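Surface layer protein (Geobacillus stearothermophilus, PDB 4UJ7) probably builds the self-assembling surface layer of the bacterial cell, this piece of it holding two Ig-like domains and several bound calcium ions. Local coordinates at residues D120-K125 and E214-T219; N167-N172 and N189-V194. All coordinates share one frame; numbering follows the deposited sequence.

Contact 1 (D120-K125 and E214-T219). With CA (calcium ion), chain C; CA (calcium ion), chain B.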
# COMPACT_ATOMS: atom_id res chain seq x y z
N ASP A 120 -1.81 7.07 3.01
CA ASP A 120 -0.88 8.21 3.00
C ASP A 120 0.11 8.25 4.18
O ASP A 120 0.99 9.10 4.20
CB ASP A 120 -1.64 9.55 2.91
CG ASP A 120 -2.45 9.88 4.16
OD1 ASP A 120 -2.57 9.03 5.07
OD2 ASP A 120 -2.95 11.02 4.23
N GLY A 121 -0.03 7.33 5.14
CA GLY A 121 0.86 7.33 6.31
C GLY A 121 0.54 8.40 7.35
O GLY A 121 1.32 8.62 8.28
N LYS A 122 -0.60 9.06 7.17
CA LYS A 122 -1.03 10.16 8.02
C LYS A 122 -2.37 9.88 8.69
O LYS A 122 -3.24 9.22 8.11
CB LYS A 122 -1.15 11.44 7.20
CG LYS A 122 0.11 11.78 6.42
CD LYS A 122 -0.09 13.00 5.54
CE LYS A 122 1.14 13.21 4.67
NZ LYS A 122 2.39 12.91 5.43
N ILE A 123 -2.53 10.42 9.90
CA ILE A 123 -3.79 10.43 10.64
C ILE A 123 -4.09 11.90 10.94
O ILE A 123 -3.27 12.60 11.55
CB ILE A 123 -3.68 9.66 11.98
CG1 ILE A 123 -3.45 8.15 11.72
CG2 ILE A 123 -4.89 9.91 12.87
CD1 ILE A 123 -2.92 7.38 12.92
N ASP A 124 -5.26 12.37 10.51
CA ASP A 124 -5.62 13.79 10.63
C ASP A 124 -6.54 13.96 11.84
O ASP A 124 -7.72 13.57 11.79
CB ASP A 124 -6.30 14.25 9.35
CG ASP A 124 -6.47 15.76 9.26
OD1 ASP A 124 -6.38 16.46 10.29
OD2 ASP A 124 -6.72 16.24 8.13
N LYS A 125 -5.99 14.51 12.93
CA LYS A 125 -6.77 14.66 14.17
C LYS A 125 -7.76 15.82 14.15
O LYS A 125 -8.40 16.10 15.17
CB LYS A 125 -5.88 14.67 15.42
CG LYS A 125 -4.96 15.87 15.56
CD LYS A 125 -4.23 15.83 16.90
CE LYS A 125 -3.44 17.10 17.15
NZ LYS A 125 -4.33 18.28 17.41
N GLU A 214 2.52 9.61 10.96
CA GLU A 214 2.44 11.04 11.25
C GLU A 214 1.02 11.45 11.62
O GLU A 214 0.07 11.15 10.88
CB GLU A 214 2.91 11.86 10.03
CG GLU A 214 3.08 13.35 10.32
CD GLU A 214 3.46 14.17 9.10
OE1 GLU A 214 3.67 13.59 8.01
OE2 GLU A 214 3.52 15.42 9.22
N VAL A 215 0.88 12.13 12.75
CA VAL A 215 -0.38 12.78 13.08
C VAL A 215 -0.29 14.22 12.58
O VAL A 215 0.68 14.93 12.86
CB VAL A 215 -0.70 12.69 14.59
CG1 VAL A 215 -1.87 13.59 14.96
CG2 VAL A 215 -1.04 11.25 14.94
N ILE A 216 -1.29 14.60 11.80
CA ILE A 216 -1.43 15.98 11.28
C ILE A 216 -2.75 16.56 11.82
O ILE A 216 -3.57 15.85 12.41
CB ILE A 216 -1.38 16.02 9.72
CG1 ILE A 216 -2.61 15.31 9.10
CG2 ILE A 216 -0.06 15.46 9.21
CD1 ILE A 216 -2.78 15.49 7.59
N ASP A 217 -2.96 17.86 11.62
CA ASP A 217 -4.24 18.47 11.96
C ASP A 217 -4.52 19.58 10.96
O ASP A 217 -3.90 20.65 11.03
CB ASP A 217 -4.21 19.03 13.39
CG ASP A 217 -5.59 19.45 13.89
OD1 ASP A 217 -6.45 19.86 13.07
OD2 ASP A 217 -5.83 19.38 15.13
N THR A 218 -5.46 19.34 10.05
CA THR A 218 -5.71 20.30 8.96
C THR A 218 -6.84 21.27 9.27
O THR A 218 -7.30 21.97 8.36
CB THR A 218 -6.00 19.59 7.62
OG1 THR A 218 -7.18 18.77 7.75
CG2 THR A 218 -4.79 18.73 7.18
N THR A 219 -7.29 21.33 10.53
CA THR A 219 -8.37 22.25 10.93
C THR A 219 -8.02 23.68 10.50
O THR A 219 -6.86 24.13 10.58
CB THR A 219 -8.63 22.23 12.45
OG1 THR A 219 -8.89 20.88 12.88
CG2 THR A 219 -9.84 23.09 12.81
OXT THR A 219 -8.90 24.40 10.04
CA CA C . -4.39 8.02 6.36
CA CA B . -10.06 13.48 11.48
O HOH W 1 -10.60 12.72 13.70
O HOH W 2 -12.44 13.16 11.26
O HOH W 3 -6.75 7.00 6.58
O HOH W 4 -5.13 7.92 4.02
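Gly121, Ile123 and Lys125 of segment 120-125 alternate with Glu214 and Ile216 in a parallel backbone ladder. Its rungs run from Glu214 N to Gly121 O, Ile123 N to Glu214 O (2.9 Å), Ile216 N to Ile123 O and Lys125 N to Ile216 O (2.8 Å). Strand 122-124 thereby becomes the edge of a four-stranded mixed sheet, parallel to the last strand, 206-216, as in the Big-like variant of the immunoglobulin fold. Two salt bridges flank the ladder. Lys122 and Glu214 lie alongside each other, and NZ meets OE1 at 3.0 Å from above the carboxylate plane. Lys125, its chain turned at the last torsion (chi4 71°), instead crosses Asp217 and brings NZ to the anti lone pair of OD2 (2.9 Å). The carboxylate of Asp124 is gripped at both oxygens by Thr218: OG1 donates to the syn lone pair of OD2 (2.6 Å), while the backbone N reaches OD1 (3.0 Å). Apolar contact is slight: Ile216 CG1 lies 3.8 Å from Asp124 CB, and on the other face Ile123 meets Val215. Calcium binds 120-125 alone: Asp120 OD1 and Lys122 O hold one ion with Asp119, Asn133 and Asp135, Asp124 O a second with Ser126, Glu129 and Asn134.

Contact 2 (N167-N172 and N189-V194); sequences NGVIVN and NGSKKV. With CA (calcium ion), chain D.
Gly168 meets the turn at Ser191-Lys193 through its carbonyl oxygen, which accepts from two successive backbone amides, Lys192 N at 2.8 Å and Lys193 N at 3.0 Å. Next to it Ser191 OG takes the backbone N-H of Ile170 in a nearly straight bond (2.8 Å, 171°). The side chain reaches it with OG beside its own backbone N (chi1 -68°), and the same hydroxyl is also bonded to Asp188. Ile170 lies over the neighbouring backbone, CG2 3.4 Å from Asn189 O. The firm part ends where Asn189 N donates to Ile170 O at 2.8 Å, from above the carbonyl plane. Beyond this the contact turns loose and wet. The amides of Asn172 and Asn189, their planes 27° apart, come no nearer than 3.4 Å, between Asn172 ND2 and Asn189 CG, and a water joins Asn189 ND2 to Asn172 OD1 and Val171 O. At the other end, past Gly168, a second water links Asn167 O with Val194 O. Calcium is held by Asn167 OD1 (2.4 Å) and Val169 O (2.3 Å), with Glu162, Asp165 and Glu197. The pair joins the approach to strand 171-178 with the loop between strands 181-188 and 195-203, Val171 resting on Ile186 of strand 181-188.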
# COMPACT_ATOMS: atom_id res chain seq x y z
N ASN A 167 6.14 12.47 23.47
CA ASN A 167 6.03 13.51 22.44
C ASN A 167 4.62 14.04 22.16
O ASN A 167 4.44 14.85 21.24
CB ASN A 167 6.69 13.03 21.13
CG ASN A 167 5.94 11.89 20.48
OD1 ASN A 167 5.12 11.23 21.11
ND2 ASN A 167 6.19 11.67 19.19
N GLY A 168 3.62 13.62 22.93
CA GLY A 168 2.25 14.12 22.73
C GLY A 168 1.50 13.54 21.52
O GLY A 168 0.40 13.98 21.20
N VAL A 169 2.12 12.56 20.86
CA VAL A 169 1.49 11.85 19.74
C VAL A 169 1.25 10.43 20.22
O VAL A 169 2.19 9.72 20.57
CB VAL A 169 2.40 11.83 18.48
CG1 VAL A 169 1.69 11.18 17.30
CG2 VAL A 169 2.81 13.25 18.11
N ILE A 170 -0.02 10.04 20.22
CA ILE A 170 -0.42 8.77 20.84
C ILE A 170 -1.34 8.04 19.87
O ILE A 170 -2.39 8.58 19.45
CB ILE A 170 -1.09 8.99 22.22
CG1 ILE A 170 -0.25 9.97 23.06
CG2 ILE A 170 -1.22 7.65 22.93
CD1 ILE A 170 -0.99 10.55 24.26
N VAL A 171 -0.95 6.81 19.52
CA VAL A 171 -1.74 6.01 18.58
C VAL A 171 -1.98 4.60 19.08
O VAL A 171 -1.22 4.09 19.92
CB VAL A 171 -1.08 5.93 17.17
CG1 VAL A 171 -0.96 7.31 16.55
CG2 VAL A 171 0.28 5.26 17.23
N ASN A 172 -3.06 3.99 18.60
CA ASN A 172 -3.32 2.57 18.81
C ASN A 172 -3.02 1.79 17.56
O ASN A 172 -3.22 2.29 16.46
CB ASN A 172 -4.78 2.35 19.21
CG ASN A 172 -5.02 2.52 20.71
OD1 ASN A 172 -4.14 2.23 21.53
ND2 ASN A 172 -6.20 2.98 21.06
N ASN A 189 -5.16 7.95 19.44
CA ASN A 189 -5.61 7.65 20.80
C ASN A 189 -5.29 8.83 21.72
O ASN A 189 -4.47 8.71 22.63
CB ASN A 189 -4.92 6.38 21.32
CG ASN A 189 -5.45 5.93 22.67
OD1 ASN A 189 -6.61 6.17 23.01
ND2 ASN A 189 -4.60 5.26 23.44
N GLY A 190 -5.94 9.96 21.48
CA GLY A 190 -5.78 11.15 22.33
C GLY A 190 -4.51 11.97 22.15
O GLY A 190 -4.04 12.59 23.12
N SER A 191 -3.97 12.01 20.93
CA SER A 191 -2.82 12.88 20.63
C SER A 191 -3.12 14.34 20.97
O SER A 191 -4.18 14.85 20.61
CB SER A 191 -2.47 12.82 19.14
OG SER A 191 -1.96 11.54 18.79
N LYS A 192 -2.19 14.98 21.67
CA LYS A 192 -2.31 16.41 21.96
C LYS A 192 -1.53 17.28 20.97
O LYS A 192 -1.81 18.48 20.83
CB LYS A 192 -1.84 16.70 23.38
CG LYS A 192 -2.72 16.05 24.44
CD LYS A 192 -2.63 16.79 25.75
CE LYS A 192 -3.68 16.30 26.72
NZ LYS A 192 -3.37 16.77 28.10
N LYS A 193 -0.56 16.66 20.30
CA LYS A 193 0.31 17.38 19.38
C LYS A 193 0.36 16.67 18.03
O LYS A 193 0.05 15.49 17.94
CB LYS A 193 1.75 17.43 19.91
CG LYS A 193 1.96 18.14 21.24
CD LYS A 193 3.46 18.19 21.53
CE LYS A 193 3.78 18.31 23.01
NZ LYS A 193 3.76 19.74 23.44
N VAL A 194 0.80 17.39 17.01
CA VAL A 194 1.11 16.78 15.73
C VAL A 194 2.56 16.31 15.74
O VAL A 194 3.39 16.81 16.53
CB VAL A 194 0.88 17.75 14.56
CG1 VAL A 194 -0.57 18.24 14.53
CG2 VAL A 194 1.83 18.95 14.65
CA CA D . 4.15 9.11 21.58
O HOH W 5 5.29 15.84 18.69
O HOH W 6 -1.96 4.12 22.70
O HOH W 7 2.81 7.47 22.74

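Val215 of contact 1 and Val169 of contact 2 bring the two together, CG2 of the first packing on CG1 of the second at 3.6 Å. Val215 O also lies 3.3 Å from Val194 CB, and Lys125 CD meets Ser191 O at 3.8 Å. The centres of the contacts are about 11 Å apart on the same side of the chain's centre, and both segments of contact 2 fall in sequence between those of contact 1. In each contact calcium binds one segment and probably orders it, while the other segment meets it by hydrogen bonds. Val169 thus joins the two, its carbonyl oxygen bound to the calcium of contact 2 and its side chain against the last strand of contact 1.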